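Local coordinates for protein aspartate aminotransferase, cytoplasmic (Schizosaccharomyces pombe 972h-, PDB 6JPK) that catalyses the reversible, pyridoxal phosphate-dependent transfer of an amino group from L-aspartate to 2-oxoglutarate, giving oxaloacetate and L-glutamate, and works as a homodimer, at residues A[77-82]-A[102-107]; A[84-89]-A[249-254]. The protein carries 1 engineered substitution. One frame throughout, in Å; residues are numbered along the deposited sequence.

Contacts 1 and 2 lie side by side under one helix, 77-87, their centres about 9 Å apart. Along the chain their segments alternate: the two helix pieces 77-82 and 84-89 come first, then 102-107 on strand 100-106, and much later 249-254 on strand 247-252. In the large mixed sheet these two strands are separated by strand 264-270, so the helix spans three neighbouring strands. H268 of that middle strand bonds S102 of contact 1 and Q251 of contact 2, and F79 CZ packs 3.7 Å from F253 CE1. S107 and S252, on the C-terminal side of these strand segments, both donate to one phosphate ion, so both contacts lead into what is probably the cofactor-phosphate site.

Contact 1. Residues A[77-82]-A[102-107]; sequences PRFTKA and SMQSVS. With PO4 (phosphate ion), chain C.
S102 OG, facing T80 across the contact, is held from two quarters: H268 ND1 bonds it directly, and a water sits a short 2.5 Å away. The same water gives a weak bond to T80 O at 3.4 Å, so it links the strand hydroxyl to the helix backbone. Beside this bridge the aliphatic carbons meet, T80 CB lying 3.9 Å from S102 CB. The methyl of T80 reaches further along the strand, with CG2 3.7 Å from Q104 N and also against Q104 CB.

Q104 crosses F79 at about a right angle. Its CG is turned anti to the backbone N (chi1 178°) and the chain beyond is extended, which carries the methylene up to the ring: Q104 CG approaches F79 CE2 obliquely to 3.7 Å. The amide is steeply inclined to the ring, their planes 72° apart, and Q104 OE1 lies 3.7 Å from F79 CD2. This buried oxygen accepts from the backbone N of L76, just before helix 77-87. Replacing Q104 with an alanine would probably leave L76 N without this acceptor and open a gap along the F79 ring.

Beyond V106, the centre of an inverse gamma turn, S107 OG donates to the phosphate; the modelled distance is very short and therefore doubtful. Helix 77-82 passes over strand 102-106 at 109°, with an axis separation of 8.1 Å. Helix 297-308 touches F79 and Q104 through A303 and A300, while on the other side of the strand M103 packs on helices 274-289 and 107-127.

Contact 2. Residues A[84-89]-A[249-254]; sequences AEVLFR and VCQSFA. With PO4 (phosphate ion), chain C.
The F88 ring meets V249 obliquely, its CZ 4.2 Å from V249 CG2, while one face of the ring bears the adjoining L87, whose CB stands 3.9 Å above the plane, offset toward the rim. The other flat group is the amide of Q251, whose side chain meets that of L87 from the opposite direction. L87 CG is 3.4 Å from Q251 NE2. The two leucine methyls spread along the amide: CD2 stays near NE2, whereas L87 CD1 lies 3.8 Å from Q251 OE1. CD1 also packs on V249 CG1, so one leucine fills the interval between two successive inward side chains of the strand. V86 CG1 also touches Q251 NE2, in van der Waals contact.

Q251 swings its CG opposite the main-chain nitrogen (chi1 172°) and then runs straight, which brings the amide up to the helix. Both ends of the buried amide have a partner: OE1 is bonded to H268 NE2, and NE2 to the carbonyl oxygen of A83 in helix 77-87. These two bonds would fix which way the amide is flipped and tie strand, neighbouring strand and helix together.

At the strand end, S252 OG donates to phosphate O2 at 2.6 Å. S252 OG also accepts from A254 N at 3.0 Å, nearly straight at 162°, an ST turn. S107, G108 N, T109 and R263, with Y70 of the second subunit, also bond the ion, consistent with the cofactor-phosphate site of this aminotransferase family. K255, by similarity the lysine that carries the cofactor, though none is attached here, follows A254 in the chain, an arrangement characteristic of the large domain of fold-type I pyridoxal phosphate enzymes.

Contact 1. Residues A[77-82]-A[102-107]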
loop_
_atom_site.group_PDB
_atom_site.type_symbol
_atom_site.label_atom_id
_atom_site.label_comp_id
_atom_site.label_asym_id
_atom_site.label_seq_id
_atom_site.Cartn_x
_atom_site.Cartn_y
_atom_site.Cartn_z
ATOM N N PRO A 77 13.909 -9.013 -1.830
ATOM C CA PRO A 77 14.026 -10.479 -1.959
ATOM C C PRO A 77 14.406 -11.189 -0.672
ATOM O O PRO A 77 13.881 -12.276 -0.399
ATOM C CB PRO A 77 15.101 -10.645 -3.044
ATOM C CG PRO A 77 14.989 -9.386 -3.861
ATOM C CD PRO A 77 14.686 -8.298 -2.856
ATOM N N ARG A 78 15.297 -10.619 0.142
ATOM C CA ARG A 78 15.643 -11.324 1.369
ATOM C C ARG A 78 14.510 -11.280 2.383
ATOM O O ARG A 78 14.503 -12.089 3.318
ATOM C CB ARG A 78 16.929 -10.762 1.980
ATOM C CG ARG A 78 16.979 -9.264 2.072
ATOM C CD ARG A 78 18.437 -8.773 1.995
ATOM N NE ARG A 78 18.507 -7.312 1.984
ATOM C CZ ARG A 78 18.317 -6.571 3.068
ATOM N NH1 ARG A 78 18.057 -7.174 4.228
ATOM N NH2 ARG A 78 18.384 -5.241 2.996
ATOM N N PHE A 79 13.559 -10.351 2.225
ATOM C CA PHE A 79 12.348 -10.420 3.034
ATOM C C PHE A 79 11.391 -11.491 2.519
ATOM O O PHE A 79 10.940 -12.342 3.293
ATOM C CB PHE A 79 11.634 -9.070 3.081
ATOM C CG PHE A 79 10.226 -9.159 3.644
ATOM C CD1 PHE A 79 10.018 -9.316 5.010
ATOM C CD2 PHE A 79 9.118 -9.109 2.800
ATOM C CE1 PHE A 79 8.729 -9.409 5.527
ATOM C CE2 PHE A 79 7.816 -9.190 3.310
ATOM C CZ PHE A 79 7.625 -9.343 4.670
ATOM N N THR A 80 11.041 -11.459 1.223
ATOM C CA THR A 80 10.039 -12.410 0.747
ATOM C C THR A 80 10.527 -13.841 0.927
ATOM O O THR A 80 9.740 -14.732 1.272
ATOM C CB THR A 80 9.664 -12.158 -0.718
ATOM O OG1 THR A 80 10.825 -12.303 -1.543
ATOM C CG2 THR A 80 9.040 -10.756 -0.916
ATOM N N LYS A 81 11.826 -14.083 0.723
ATOM C CA LYS A 81 12.326 -15.441 0.922
ATOM C C LYS A 81 12.247 -15.843 2.393
ATOM O O LYS A 81 11.779 -16.939 2.719
ATOM C CB LYS A 81 13.758 -15.576 0.403
ATOM C CG LYS A 81 14.292 -17.023 0.444
ATOM C CD LYS A 81 15.750 -17.090 0.012
ATOM C CE LYS A 81 16.300 -18.511 0.069
ATOM N NZ LYS A 81 17.788 -18.515 -0.079
ATOM N N ALA A 82 12.701 -14.965 3.298
ATOM C CA ALA A 82 12.679 -15.276 4.730
ATOM C C ALA A 82 11.254 -15.404 5.265
ATOM O O ALA A 82 10.992 -16.221 6.159
ATOM C CB ALA A 82 13.430 -14.197 5.510
ATOM N N SER A 102 6.077 -15.439 -3.938
ATOM C CA SER A 102 5.929 -14.580 -2.765
ATOM C C SER A 102 5.932 -13.125 -3.204
ATOM O O SER A 102 6.822 -12.696 -3.944
ATOM C CB SER A 102 7.048 -14.820 -1.745
ATOM O OG SER A 102 7.060 -16.179 -1.310
ATOM N N MET A 103 4.936 -12.370 -2.749
ATOM C CA MET A 103 4.806 -10.960 -3.080
ATOM C C MET A 103 4.698 -10.177 -1.780
ATOM O O MET A 103 3.705 -10.311 -1.050
ATOM C CB MET A 103 3.582 -10.718 -3.958
ATOM C CG MET A 103 3.677 -11.389 -5.321
ATOM S SD MET A 103 4.293 -10.211 -6.547
ATOM C CE MET A 103 3.130 -8.869 -6.198
ATOM N N GLN A 104 5.712 -9.368 -1.489
ATOM C CA GLN A 104 5.609 -8.451 -0.362
ATOM C C GLN A 104 4.403 -7.551 -0.584
ATOM O O GLN A 104 4.180 -7.050 -1.691
ATOM C CB GLN A 104 6.887 -7.630 -0.218
ATOM C CG GLN A 104 6.854 -6.608 0.911
ATOM C CD GLN A 104 8.112 -5.769 0.950
ATOM O OE1 GLN A 104 9.184 -6.192 0.477
ATOM N NE2 GLN A 104 7.997 -4.571 1.522
ATOM N N SER A 105 3.604 -7.378 0.460
ATOM C CA SER A 105 2.318 -6.704 0.368
ATOM C C SER A 105 2.219 -5.627 1.440
ATOM O O SER A 105 3.030 -5.560 2.374
ATOM C CB SER A 105 1.165 -7.706 0.526
ATOM O OG SER A 105 1.280 -8.404 1.757
ATOM N N VAL A 106 1.197 -4.788 1.307
ATOM C CA VAL A 106 0.899 -3.783 2.317
ATOM C C VAL A 106 0.213 -4.519 3.461
ATOM O O VAL A 106 -1.017 -4.470 3.603
ATOM C CB VAL A 106 0.019 -2.653 1.753
ATOM C CG1 VAL A 106 -0.192 -1.556 2.796
ATOM C CG2 VAL A 106 0.648 -2.068 0.490
ATOM N N SER A 107 1.015 -5.238 4.248
ATOM C CA SER A 107 0.592 -6.042 5.390
ATOM C C SER A 107 -0.404 -7.129 4.998
ATOM O O SER A 107 -0.519 -7.484 3.816
ATOM C CB SER A 107 0.005 -5.152 6.490
ATOM O OG SER A 107 0.299 -5.675 7.785
HETATM P P PO4 C . -2.927 -6.073 8.684
HETATM O O1 PO4 C . -3.475 -5.545 7.374
HETATM O O2 PO4 C . -1.650 -6.856 8.476
HETATM O O3 PO4 C . -2.678 -4.886 9.591
HETATM O O4 PO4 C . -3.906 -6.996 9.370
HETATM O O HOH W 1 9.482 -16.852 -1.391
#

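Contact 2. Residues A[84-89]-A[249-254]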
loop_
_atom_site.group_PDB
_atom_site.type_symbol
_atom_site.label_atom_id
_atom_site.label_comp_id
_atom_site.label_asym_id
_atom_site.label_seq_id
_atom_site.Cartn_x
_atom_site.Cartn_y
_atom_site.Cartn_z
ATOM N N ALA A 84 8.636 -16.563 3.695
ATOM C CA ALA A 84 8.187 -17.902 3.329
ATOM C C ALA A 84 8.873 -18.969 4.178
ATOM O O ALA A 84 8.239 -19.955 4.580
ATOM C CB ALA A 84 8.458 -18.150 1.846
ATOM N N GLU A 85 10.173 -18.811 4.433
ATOM C CA GLU A 85 10.888 -19.825 5.200
ATOM C C GLU A 85 10.312 -19.975 6.606
ATOM O O GLU A 85 10.176 -21.100 7.108
ATOM C CB GLU A 85 12.385 -19.491 5.259
ATOM C CG GLU A 85 13.073 -19.680 3.913
ATOM C CD GLU A 85 14.539 -19.248 3.892
ATOM O OE1 GLU A 85 15.332 -19.897 3.170
ATOM O OE2 GLU A 85 14.899 -18.263 4.578
ATOM N N VAL A 86 9.949 -18.862 7.256
ATOM C CA VAL A 86 9.484 -18.983 8.640
ATOM C C VAL A 86 8.099 -19.642 8.695
ATOM O O VAL A 86 7.757 -20.288 9.695
ATOM C CB VAL A 86 9.512 -17.614 9.356
ATOM C CG1 VAL A 86 8.423 -16.686 8.828
ATOM C CG2 VAL A 86 9.383 -17.791 10.893
ATOM N N LEU A 87 7.304 -19.531 7.614
ATOM C CA LEU A 87 6.017 -20.232 7.534
ATOM C C LEU A 87 6.196 -21.734 7.388
ATOM O O LEU A 87 5.377 -22.511 7.889
ATOM C CB LEU A 87 5.201 -19.737 6.336
ATOM C CG LEU A 87 4.609 -18.334 6.376
ATOM C CD1 LEU A 87 3.899 -18.029 5.060
ATOM C CD2 LEU A 87 3.662 -18.197 7.571
ATOM N N PHE A 88 7.224 -22.159 6.655
ATOM C CA PHE A 88 7.378 -23.528 6.191
ATOM C C PHE A 88 8.684 -24.138 6.686
ATOM O O PHE A 88 9.364 -24.865 5.956
ATOM C CB PHE A 88 7.309 -23.595 4.660
ATOM C CG PHE A 88 5.956 -23.193 4.088
ATOM C CD1 PHE A 88 4.819 -23.948 4.361
ATOM C CD2 PHE A 88 5.832 -22.076 3.281
ATOM C CE1 PHE A 88 3.570 -23.589 3.843
ATOM C CE2 PHE A 88 4.588 -21.710 2.758
ATOM C CZ PHE A 88 3.457 -22.467 3.047
ATOM N N ARG A 89 9.045 -23.876 7.942
ATOM C CA ARG A 89 10.265 -24.484 8.472
ATOM C C ARG A 89 10.264 -26.010 8.365
ATOM O O ARG A 89 11.318 -26.570 8.007
ATOM C CB ARG A 89 10.513 -24.007 9.917
ATOM C CG ARG A 89 10.575 -22.463 10.055
ATOM C CD ARG A 89 11.605 -21.973 11.091
ATOM N NE ARG A 89 11.174 -22.216 12.465
ATOM C CZ ARG A 89 11.962 -22.130 13.536
ATOM N NH1 ARG A 89 13.247 -21.807 13.407
ATOM N NH2 ARG A 89 11.462 -22.378 14.741
ATOM N N VAL A 249 -1.459 -18.309 0.776
ATOM C CA VAL A 249 -1.235 -17.883 2.156
ATOM C C VAL A 249 -1.108 -16.366 2.187
ATOM O O VAL A 249 -0.334 -15.792 1.412
ATOM C CB VAL A 249 0.024 -18.529 2.769
ATOM C CG1 VAL A 249 0.174 -18.097 4.229
ATOM C CG2 VAL A 249 -0.008 -20.051 2.644
ATOM N N CYS A 250 -1.846 -15.718 3.090
ATOM C CA CYS A 250 -1.728 -14.281 3.330
ATOM C C CYS A 250 -1.154 -14.061 4.726
ATOM O O CYS A 250 -1.776 -14.439 5.722
ATOM C CB CYS A 250 -3.080 -13.582 3.189
ATOM S SG CYS A 250 -3.895 -13.921 1.618
ATOM N N GLN A 251 0.018 -13.427 4.794
ATOM C CA GLN A 251 0.842 -13.387 5.995
ATOM C C GLN A 251 1.044 -11.946 6.423
ATOM O O GLN A 251 1.351 -11.089 5.591
ATOM C CB GLN A 251 2.190 -14.059 5.731
ATOM C CG GLN A 251 3.238 -13.946 6.819
ATOM C CD GLN A 251 4.576 -14.515 6.338
ATOM O OE1 GLN A 251 4.906 -14.401 5.155
ATOM N NE2 GLN A 251 5.321 -15.162 7.233
ATOM N N SER A 252 0.862 -11.680 7.711
ATOM C CA SER A 252 1.071 -10.357 8.277
ATOM C C SER A 252 2.129 -10.426 9.369
ATOM O O SER A 252 2.152 -11.373 10.163
ATOM C CB SER A 252 -0.239 -9.788 8.864
ATOM O OG SER A 252 -0.005 -8.594 9.587
ATOM N N PHE A 253 2.991 -9.409 9.415
ATOM C CA PHE A 253 3.913 -9.228 10.525
ATOM C C PHE A 253 3.476 -8.091 11.439
ATOM O O PHE A 253 4.259 -7.649 12.287
ATOM C CB PHE A 253 5.339 -8.989 10.011
ATOM C CG PHE A 253 5.930 -10.189 9.327
ATOM C CD1 PHE A 253 5.704 -10.415 7.977
ATOM C CD2 PHE A 253 6.683 -11.103 10.037
ATOM C CE1 PHE A 253 6.236 -11.528 7.338
ATOM C CE2 PHE A 253 7.211 -12.213 9.409
ATOM C CZ PHE A 253 6.983 -12.428 8.058
ATOM N N ALA A 254 2.235 -7.619 11.277
ATOM C CA ALA A 254 1.750 -6.484 12.055
ATOM C C ALA A 254 1.803 -6.777 13.550
ATOM O O ALA A 254 2.280 -5.954 14.339
ATOM C CB ALA A 254 0.323 -6.132 11.625
HETATM P P PO4 C . -2.927 -6.073 8.684
HETATM O O1 PO4 C . -3.475 -5.545 7.374
HETATM O O2 PO4 C . -1.650 -6.856 8.476
HETATM O O3 PO4 C . -2.678 -4.886 9.591
HETATM O O4 PO4 C . -3.906 -6.996 9.370
#